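PDB 5LXZ: secreted protein from Streptomyces lividans TK24, which probably acts as a mononuclear copper-radical oxidase of the galactose oxidase-like AA5 family. Local coordinates for residues A[510-515]-A[594-599]; A[522-527]-A[569-574]; A[583-588]-A[598-603]. The protein carries 1 engineered substitution. All coordinates share one frame; numbering follows the deposited sequence.

Contact 1 of 3, residues A[510-515]-A[594-599]; sequences PDLSGG and TPSKAE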
loop_
_atom_site.group_PDB
_atom_site.type_symbol
_atom_site.label_atom_id
_atom_site.label_comp_id
_atom_site.label_asym_id
_atom_site.label_seq_id
_atom_site.Cartn_x
_atom_site.Cartn_y
_atom_site.Cartn_z
ATOM N N PRO A 510 -17.643 25.102 -11.561
ATOM C CA PRO A 510 -18.039 24.854 -12.928
ATOM C C PRO A 510 -18.946 23.641 -13.040
ATOM O O PRO A 510 -18.751 22.634 -12.351
ATOM C CB PRO A 510 -16.719 24.609 -13.675
ATOM C CG PRO A 510 -15.669 24.517 -12.671
ATOM C CD PRO A 510 -16.187 25.020 -11.372
ATOM N N ASP A 511 -19.958 23.763 -13.882
ATOM C CA ASP A 511 -20.842 22.658 -14.190
ATOM C C ASP A 511 -20.182 21.768 -15.249
ATOM O O ASP A 511 -19.356 22.216 -16.039
ATOM C CB ASP A 511 -22.190 23.186 -14.699
ATOM C CG ASP A 511 -22.050 23.980 -15.993
ATOM O OD1 ASP A 511 -21.336 25.025 -15.997
ATOM O OD2 ASP A 511 -22.620 23.541 -17.026
ATOM N N LEU A 512 -20.572 20.497 -15.278
ATOM C CA LEU A 512 -20.043 19.568 -16.256
ATOM C C LEU A 512 -21.021 18.420 -16.444
ATOM O O LEU A 512 -21.423 17.772 -15.474
ATOM C CB LEU A 512 -18.672 19.038 -15.772
ATOM C CG LEU A 512 -17.929 18.121 -16.735
ATOM C CD1 LEU A 512 -17.521 18.828 -18.011
ATOM C CD2 LEU A 512 -16.720 17.562 -16.003
ATOM N N SER A 513 -21.427 18.193 -17.687
ATOM C CA SER A 513 -22.277 17.059 -18.002
ATOM C C SER A 513 -21.853 16.461 -19.316
ATOM O O SER A 513 -21.065 17.061 -20.056
ATOM C CB SER A 513 -23.746 17.489 -18.037
ATOM O OG SER A 513 -23.921 18.556 -18.926
ATOM N N GLY A 514 -22.361 15.263 -19.590
ATOM C CA GLY A 514 -21.987 14.528 -20.812
ATOM C C GLY A 514 -21.349 13.176 -20.582
ATOM O O GLY A 514 -21.179 12.423 -21.549
ATOM N N GLY A 515 -20.997 12.842 -19.329
ATOM C CA GLY A 515 -20.539 11.480 -18.981
ATOM C C GLY A 515 -21.674 10.537 -18.588
ATOM O O GLY A 515 -22.803 11.000 -18.341
ATOM N N THR A 594 -11.325 26.178 -8.803
ATOM C CA THR A 594 -12.486 25.430 -8.316
ATOM C C THR A 594 -12.834 24.320 -9.304
ATOM O O THR A 594 -13.047 24.573 -10.488
ATOM C CB THR A 594 -13.706 26.336 -8.142
ATOM O OG1 THR A 594 -13.319 27.434 -7.315
ATOM C CG2 THR A 594 -14.827 25.608 -7.495
ATOM N N PRO A 595 -12.864 23.057 -8.843
ATOM C CA PRO A 595 -13.183 21.941 -9.728
ATOM C C PRO A 595 -14.653 21.647 -9.850
ATOM O O PRO A 595 -15.420 21.834 -8.888
ATOM C CB PRO A 595 -12.482 20.774 -9.039
ATOM C CG PRO A 595 -12.605 21.095 -7.578
ATOM C CD PRO A 595 -12.521 22.601 -7.482
ATOM N N SER A 596 -15.070 21.210 -11.016
ATOM C CA SER A 596 -16.353 20.563 -11.178
ATOM C C SER A 596 -16.432 19.294 -10.366
ATOM O O SER A 596 -15.419 18.820 -9.810
ATOM C CB SER A 596 -16.562 20.203 -12.638
ATOM O OG SER A 596 -15.633 19.223 -13.067
ATOM N N LYS A 597 -17.626 18.754 -10.237
ATOM C CA LYS A 597 -17.763 17.349 -9.920
ATOM C C LYS A 597 -17.284 16.566 -11.109
ATOM O O LYS A 597 -17.409 17.020 -12.248
ATOM C CB LYS A 597 -19.193 17.000 -9.586
ATOM C CG LYS A 597 -19.709 17.756 -8.358
ATOM C CD LYS A 597 -21.103 17.316 -7.996
ATOM C CE LYS A 597 -21.602 18.158 -6.847
ATOM N NZ LYS A 597 -22.982 17.747 -6.480
ATOM N N ALA A 598 -16.787 15.343 -10.875
ATOM C CA ALA A 598 -16.260 14.569 -11.964
ATOM C C ALA A 598 -17.291 13.889 -12.818
ATOM O O ALA A 598 -18.317 13.447 -12.306
ATOM C CB ALA A 598 -15.277 13.520 -11.414
ATOM N N GLU A 599 -16.971 13.738 -14.100
ATOM C CA GLU A 599 -17.648 12.814 -14.982
ATOM C C GLU A 599 -16.754 11.627 -15.190
ATOM O O GLU A 599 -15.536 11.792 -15.306
ATOM C CB GLU A 599 -17.925 13.466 -16.337
ATOM C CG GLU A 599 -18.858 14.654 -16.253
ATOM C CD GLU A 599 -20.252 14.242 -15.853
ATOM O OE1 GLU A 599 -20.919 13.611 -16.695
ATOM O OE2 GLU A 599 -20.671 14.495 -14.700
HETATM O O HOH W 1 -19.889 20.407 -11.205
#

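Contact 2 of 3, residues A[522-527]-A[569-574]; sequences GGSGTF and TVTVPS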
loop_
_atom_site.group_PDB
_atom_site.type_symbol
_atom_site.label_atom_id
_atom_site.label_comp_id
_atom_site.label_asym_id
_atom_site.label_seq_id
_atom_site.Cartn_x
_atom_site.Cartn_y
_atom_site.Cartn_z
ATOM N N GLY A 522 -5.603 9.451 -27.610
ATOM C CA GLY A 522 -5.457 10.215 -28.850
ATOM C C GLY A 522 -6.751 10.676 -29.464
ATOM O O GLY A 522 -6.718 11.325 -30.500
ATOM N N GLY A 523 -7.872 10.380 -28.807
ATOM C CA GLY A 523 -9.205 10.734 -29.258
ATOM C C GLY A 523 -9.773 11.844 -28.425
ATOM O O GLY A 523 -9.208 12.229 -27.380
ATOM N N SER A 524 -10.925 12.332 -28.880
ATOM C CA SER A 524 -11.569 13.460 -28.243
ATOM C C SER A 524 -12.997 13.162 -27.887
ATOM O O SER A 524 -13.604 12.291 -28.450
ATOM C CB SER A 524 -11.521 14.683 -29.187
ATOM O OG SER A 524 -10.186 15.073 -29.454
ATOM N N GLY A 525 -13.498 13.866 -26.881
ATOM C CA GLY A 525 -14.906 13.815 -26.486
ATOM C C GLY A 525 -15.359 15.193 -26.077
ATOM O O GLY A 525 -14.556 16.044 -25.705
ATOM N N THR A 526 -16.660 15.440 -26.279
ATOM C CA THR A 526 -17.246 16.745 -26.029
ATOM C C THR A 526 -18.248 16.616 -24.891
ATOM O O THR A 526 -19.034 15.679 -24.818
ATOM C CB THR A 526 -17.885 17.295 -27.323
ATOM O OG1 THR A 526 -16.868 17.440 -28.319
ATOM C CG2 THR A 526 -18.503 18.674 -27.113
ATOM N N PHE A 527 -18.178 17.584 -23.998
ATOM C CA PHE A 527 -18.971 17.680 -22.797
ATOM C C PHE A 527 -19.680 19.029 -22.815
ATOM O O PHE A 527 -19.280 19.939 -23.533
ATOM C CB PHE A 527 -18.056 17.593 -21.569
ATOM C CG PHE A 527 -17.398 16.263 -21.411
ATOM C CD1 PHE A 527 -16.283 15.936 -22.169
ATOM C CD2 PHE A 527 -17.936 15.311 -20.529
ATOM C CE1 PHE A 527 -15.674 14.689 -22.028
ATOM C CE2 PHE A 527 -17.335 14.063 -20.394
ATOM C CZ PHE A 527 -16.202 13.770 -21.148
ATOM N N THR A 569 -14.441 20.437 -25.491
ATOM C CA THR A 569 -13.881 19.257 -26.181
ATOM C C THR A 569 -12.545 18.963 -25.547
ATOM O O THR A 569 -11.692 19.810 -25.499
ATOM C CB THR A 569 -13.731 19.513 -27.662
ATOM O OG1 THR A 569 -15.061 19.731 -28.152
ATOM C CG2 THR A 569 -13.128 18.332 -28.377
ATOM N N VAL A 570 -12.355 17.728 -25.125
ATOM C CA VAL A 570 -11.100 17.320 -24.477
ATOM C C VAL A 570 -10.444 16.248 -25.318
ATOM O O VAL A 570 -11.129 15.506 -26.002
ATOM C CB VAL A 570 -11.353 16.800 -23.047
ATOM C CG1 VAL A 570 -12.120 17.820 -22.240
ATOM C CG2 VAL A 570 -12.111 15.489 -23.033
ATOM N N THR A 571 -9.124 16.149 -25.224
ATOM C CA THR A 571 -8.388 15.130 -25.980
ATOM C C THR A 571 -7.517 14.357 -24.996
ATOM O O THR A 571 -6.780 14.933 -24.242
ATOM C CB THR A 571 -7.538 15.774 -27.098
ATOM O OG1 THR A 571 -8.417 16.539 -27.963
ATOM C CG2 THR A 571 -6.835 14.744 -27.948
ATOM N N VAL A 572 -7.634 13.042 -25.046
ATOM C CA VAL A 572 -6.874 12.174 -24.173
ATOM C C VAL A 572 -5.478 12.018 -24.761
ATOM O O VAL A 572 -5.328 11.723 -25.941
ATOM C CB VAL A 572 -7.578 10.805 -24.043
ATOM C CG1 VAL A 572 -6.766 9.856 -23.169
ATOM C CG2 VAL A 572 -8.954 10.969 -23.412
ATOM N N PRO A 573 -4.442 12.125 -23.922
ATOM C CA PRO A 573 -3.096 11.938 -24.423
ATOM C C PRO A 573 -2.850 10.532 -24.978
ATOM O O PRO A 573 -3.531 9.582 -24.616
ATOM C CB PRO A 573 -2.233 12.087 -23.168
ATOM C CG PRO A 573 -2.993 12.953 -22.302
ATOM C CD PRO A 573 -4.443 12.697 -22.571
ATOM N N SER A 574 -1.867 10.438 -25.855
ATOM C CA SER A 574 -1.363 9.179 -26.333
ATOM C C SER A 574 -0.506 8.479 -25.275
ATOM O O SER A 574 0.174 9.119 -24.495
ATOM C CB SER A 574 -0.499 9.368 -27.555
ATOM O OG SER A 574 -1.298 9.871 -28.639
#

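Contact 3 of 3, residues A[583-588]-A[598-603]; sequences WYMMFV and AEWVRV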
loop_
_atom_site.group_PDB
_atom_site.type_symbol
_atom_site.label_atom_id
_atom_site.label_comp_id
_atom_site.label_asym_id
_atom_site.label_seq_id
_atom_site.Cartn_x
_atom_site.Cartn_y
_atom_site.Cartn_z
ATOM N N TRP A 583 -11.062 3.135 -16.154
ATOM C CA TRP A 583 -11.980 4.217 -15.882
ATOM C C TRP A 583 -11.284 5.303 -15.080
ATOM O O TRP A 583 -10.498 5.021 -14.181
ATOM C CB TRP A 583 -13.166 3.696 -15.107
ATOM C CG TRP A 583 -14.117 2.906 -15.907
ATOM C CD1 TRP A 583 -13.999 1.576 -16.257
ATOM C CD2 TRP A 583 -15.319 3.372 -16.503
ATOM N NE1 TRP A 583 -15.105 1.189 -16.967
ATOM C CE2 TRP A 583 -15.923 2.267 -17.141
ATOM C CE3 TRP A 583 -15.963 4.598 -16.509
ATOM C CZ2 TRP A 583 -17.146 2.365 -17.787
ATOM C CZ3 TRP A 583 -17.153 4.708 -17.169
ATOM C CH2 TRP A 583 -17.741 3.595 -17.791
ATOM N N TYR A 584 -11.658 6.546 -15.358
ATOM C CA TYR A 584 -11.102 7.724 -14.787
ATOM C C TYR A 584 -12.202 8.699 -14.422
ATOM O O TYR A 584 -13.231 8.776 -15.098
ATOM C CB TYR A 584 -10.220 8.446 -15.779
ATOM C CG TYR A 584 -8.923 7.750 -16.133
ATOM C CD1 TYR A 584 -8.909 6.719 -17.066
ATOM C CD2 TYR A 584 -7.726 8.108 -15.533
ATOM C CE1 TYR A 584 -7.740 6.067 -17.375
ATOM C CE2 TYR A 584 -6.546 7.469 -15.855
ATOM C CZ TYR A 584 -6.546 6.439 -16.751
ATOM O OH TYR A 584 -5.353 5.820 -17.077
ATOM N N MET A 585 -11.941 9.487 -13.380
ATOM C CA MET A 585 -12.688 10.713 -13.108
ATOM C C MET A 585 -12.169 11.842 -13.949
ATOM O O MET A 585 -10.971 12.121 -13.929
ATOM C CB MET A 585 -12.569 11.098 -11.664
ATOM C CG MET A 585 -13.322 10.200 -10.702
ATOM S SD MET A 585 -13.071 10.648 -8.978
ATOM C CE MET A 585 -11.383 10.126 -8.671
ATOM N N MET A 586 -13.038 12.554 -14.681
ATOM C CA MET A 586 -12.614 13.746 -15.367
ATOM C C MET A 586 -13.136 14.960 -14.628
ATOM O O MET A 586 -14.352 15.131 -14.481
ATOM C CB MET A 586 -13.062 13.781 -16.824
ATOM C CG MET A 586 -12.312 14.866 -17.594
ATOM S SD MET A 586 -12.953 15.081 -19.250
ATOM C CE MET A 586 -14.446 16.014 -18.949
ATOM N N PHE A 587 -12.214 15.801 -14.207
ATOM C CA PHE A 587 -12.527 17.053 -13.512
ATOM C C PHE A 587 -12.103 18.221 -14.399
ATOM O O PHE A 587 -11.033 18.201 -15.031
ATOM C CB PHE A 587 -11.725 17.190 -12.213
ATOM C CG PHE A 587 -12.149 16.271 -11.112
ATOM C CD1 PHE A 587 -13.110 16.643 -10.187
ATOM C CD2 PHE A 587 -11.499 15.031 -10.927
ATOM C CE1 PHE A 587 -13.446 15.804 -9.117
ATOM C CE2 PHE A 587 -11.839 14.215 -9.877
ATOM C CZ PHE A 587 -12.757 14.600 -8.955
ATOM N N VAL A 588 -12.903 19.288 -14.393
ATOM C CA VAL A 588 -12.474 20.536 -15.012
ATOM C C VAL A 588 -12.349 21.564 -13.914
ATOM O O VAL A 588 -13.195 21.600 -13.004
ATOM C CB VAL A 588 -13.410 20.980 -16.161
ATOM C CG1 VAL A 588 -13.572 19.820 -17.143
ATOM C CG2 VAL A 588 -14.775 21.472 -15.675
ATOM N N ALA A 598 -16.787 15.343 -10.875
ATOM C CA ALA A 598 -16.260 14.569 -11.964
ATOM C C ALA A 598 -17.291 13.889 -12.818
ATOM O O ALA A 598 -18.317 13.447 -12.306
ATOM C CB ALA A 598 -15.277 13.520 -11.414
ATOM N N GLU A 599 -16.971 13.738 -14.100
ATOM C CA GLU A 599 -17.648 12.814 -14.982
ATOM C C GLU A 599 -16.754 11.627 -15.190
ATOM O O GLU A 599 -15.536 11.792 -15.306
ATOM C CB GLU A 599 -17.925 13.466 -16.337
ATOM C CG GLU A 599 -18.858 14.654 -16.253
ATOM C CD GLU A 599 -20.252 14.242 -15.853
ATOM O OE1 GLU A 599 -20.919 13.611 -16.695
ATOM O OE2 GLU A 599 -20.671 14.495 -14.700
ATOM N N TRP A 600 -17.342 10.456 -15.315
ATOM C CA TRP A 600 -16.575 9.234 -15.582
ATOM C C TRP A 600 -16.245 9.030 -17.048
ATOM O O TRP A 600 -17.118 9.170 -17.929
ATOM C CB TRP A 600 -17.287 8.022 -15.010
ATOM C CG TRP A 600 -17.220 7.932 -13.518
ATOM C CD1 TRP A 600 -18.125 8.412 -12.628
ATOM C CD2 TRP A 600 -16.130 7.458 -12.742
ATOM N NE1 TRP A 600 -17.718 8.200 -11.356
ATOM C CE2 TRP A 600 -16.476 7.633 -11.386
ATOM C CE3 TRP A 600 -14.914 6.850 -13.051
ATOM C CZ2 TRP A 600 -15.675 7.204 -10.354
ATOM C CZ3 TRP A 600 -14.094 6.449 -12.006
ATOM C CH2 TRP A 600 -14.468 6.647 -10.678
ATOM N N VAL A 601 -15.002 8.657 -17.328
ATOM C CA VAL A 601 -14.497 8.442 -18.677
ATOM C C VAL A 601 -13.797 7.095 -18.700
ATOM O O VAL A 601 -12.933 6.815 -17.839
ATOM C CB VAL A 601 -13.528 9.540 -19.102
ATOM C CG1 VAL A 601 -12.843 9.223 -20.434
ATOM C CG2 VAL A 601 -14.292 10.831 -19.212
ATOM N N ARG A 602 -14.188 6.242 -19.633
ATOM C CA ARG A 602 -13.502 4.991 -19.856
ATOM C C ARG A 602 -12.536 5.148 -20.988
ATOM O O ARG A 602 -12.896 5.558 -22.083
ATOM C CB ARG A 602 -14.487 3.875 -20.169
ATOM C CG ARG A 602 -13.817 2.513 -20.228
ATOM C CD ARG A 602 -14.785 1.408 -20.545
ATOM N NE ARG A 602 -15.261 1.399 -21.908
ATOM C CZ ARG A 602 -14.667 0.779 -22.935
ATOM N NH1 ARG A 602 -13.509 0.168 -22.791
ATOM N NH2 ARG A 602 -15.240 0.809 -24.138
ATOM N N VAL A 603 -11.300 4.751 -20.753
ATOM C CA VAL A 603 -10.265 4.690 -21.791
ATOM C C VAL A 603 -10.049 3.235 -22.147
ATOM O O VAL A 603 -9.631 2.432 -21.320
ATOM C CB VAL A 603 -8.971 5.348 -21.298
ATOM C CG1 VAL A 603 -7.879 5.230 -22.322
ATOM C CG2 VAL A 603 -9.193 6.789 -20.892
#

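Contact 1 of 3, residues A[510-515]-A[594-599]
P510 meets S596, and L512 and G515 meet E599, where two loops of the galactose oxidase-like early set domain run side by side in nearly the same direction, 11° apart. Each leads into a strand, 517-518 and 599-603, and those strands then pair in parallel. At the upstream end the P510 ring packs by its CD on T594 O (3.3 Å). The proline carbonyl then faces S596, whose CB comes to 3.3 Å from P510 O. A water donates to that oxygen and accepts from K597 N, joining two backbones that do not bond directly here. A serine suits this place because its short side chain carries a hydroxyl that donates to K597 O and accepts from V588 N, yet leaves OG 3.5 Å from L512 CD2. L512 is put there by a first torsion that sets CG opposite its own nitrogen (chi1 -176°). L512 and E599 lie alongside, running opposite ways, with L512 CD2 to E599 CG at 3.6 Å, and F527 touches both. The glutamate chain bends at chi2, swinging its carboxylate toward G515, where OE1 takes G515 N (2.7 Å) on its anti lone pair, with a bent N-H...O angle of 138°. Glycine suits G515, since a CB would collide with OE1, and at G514 the backbone angles alone call for one. E599 OE2 lies 3.5 Å from L512 O, two acceptors that would tend to repel; the G515 amide probably offsets some of that repulsion. The glutamate thus serves both its neighbours, its CG methylene to leucine and OE1 to the backbone.

Contact 2 of 3, residues A[522-527]-A[569-574]
S524 to T526 pair antiparallel with T569 to T571, the strand directions 152° apart and the axes 4.6 Å from each other, with G525 and V570 as the hydrogen-bonded pair. This is an edge of the early set domain, a beta-sandwich of immunoglobulin-like type: strand 524-528 is outermost in its sheet, and 567-571 joins it to 556-564. G525 N reaches V570 O at 3.0 Å and V570 N returns to G525 O at 2.8 Å. Beyond the strand ends V572 N bonds to G523 O, and the N of G522, a residue whose positive phi favours glycine, reaches V572 O through a bent bond.

The two faces differ sharply. One carries S524, T526, T569 and T571, small hydroxyl residues fit for an exposed side. In both non-hydrogen-bonded pairs the hydroxyls bridge the strands, S524 OG to T571 OG1 at 2.7 Å and T526 OG1 to T569 OG1 at 2.9 Å. All four oxygens lie beside their own backbone nitrogens (chi1 from -57° to -63°), which lets each pair meet above the strands. On the other face, where G525 has no side chain, V570 is buried; the buried side chains of F527 and V572 lie near it and both touch I519. V570 and the ring of F527 both pack on M586. F527 and V570 cross at about a right angle, F527 CE1 resting 3.8 Å from V570 CG2.

Contact 3 of 3, residues A[583-588]-A[598-603]
R602 lays its methylenes over the indole of W583, its partner in a non-hydrogen-bonded pair of the antiparallel strands 582-590 and 599-603. W583 CG is anti to its carbonyl carbon (chi1 -74°), which brings the indole across to the neighbouring strand. R602 CB sits over the six-membered ring, 3.7 Å from its centroid and 9° off the normal, a CH-pi contact. Because the arginine CG is anti to N (chi1 -172°), the chain continues across the indole, bringing CD to 3.6 Å from W583 NE1 before it bends at chi3. An arginine suits this partly exposed position: its methylenes cover the ring while NE makes a weak bond to T518 OG1. W600 crosses W583 at about a right angle and puts its CB at the edge of that ring, 4.0 Å from CZ3. With an alanine at W583, the R602 methylenes and W600 CB would probably lose the surface they pack on, leaving the arginine chain freer to turn.

W600 CE3 comes to 3.3 Å from Y584 O, which lies obliquely to the ring. Further along the same face M585 lies beside W600, pointing the same way. Its CG stands over one face of the indole, offset toward the rim of the six-membered ring, and SD follows obliquely, 5.0 Å from that centroid, a Met-aromatic contact. At the end of the pairing, A598 is small enough to put CB over the middle of the F587 ring, 3.7 Å from its centroid. On the opposite face Y584, M586 and V601 point together; Y584 CD1 packs on V603 CG2, and its OH bonds to Q580 O. Four backbone bonds bind the strands into a beta hairpin of the early set domain's sandwich.

All three contacts belong to one early set domain and meet around F527, which packs on L512 of contact 1 and on M586 and V601 of contact 3 while belonging to contact 2 itself. Contact 3 is the buried one, two adjoining strands with mostly apolar and aromatic side chains, with R602 and E599 at less buried positions. Contact 2 lies at the far edge of the same sheet, where one face is hydroxyl-lined and the other apolar. Contact 1 is partly buried and joins loops, relying on proline and leucine packing, a water, a carboxylate and glycines. Contacts 1 and 3 share E599, which gives its backbone to the hairpin and its carboxylate to the loop, and A598, which gives its methyl to the hairpin.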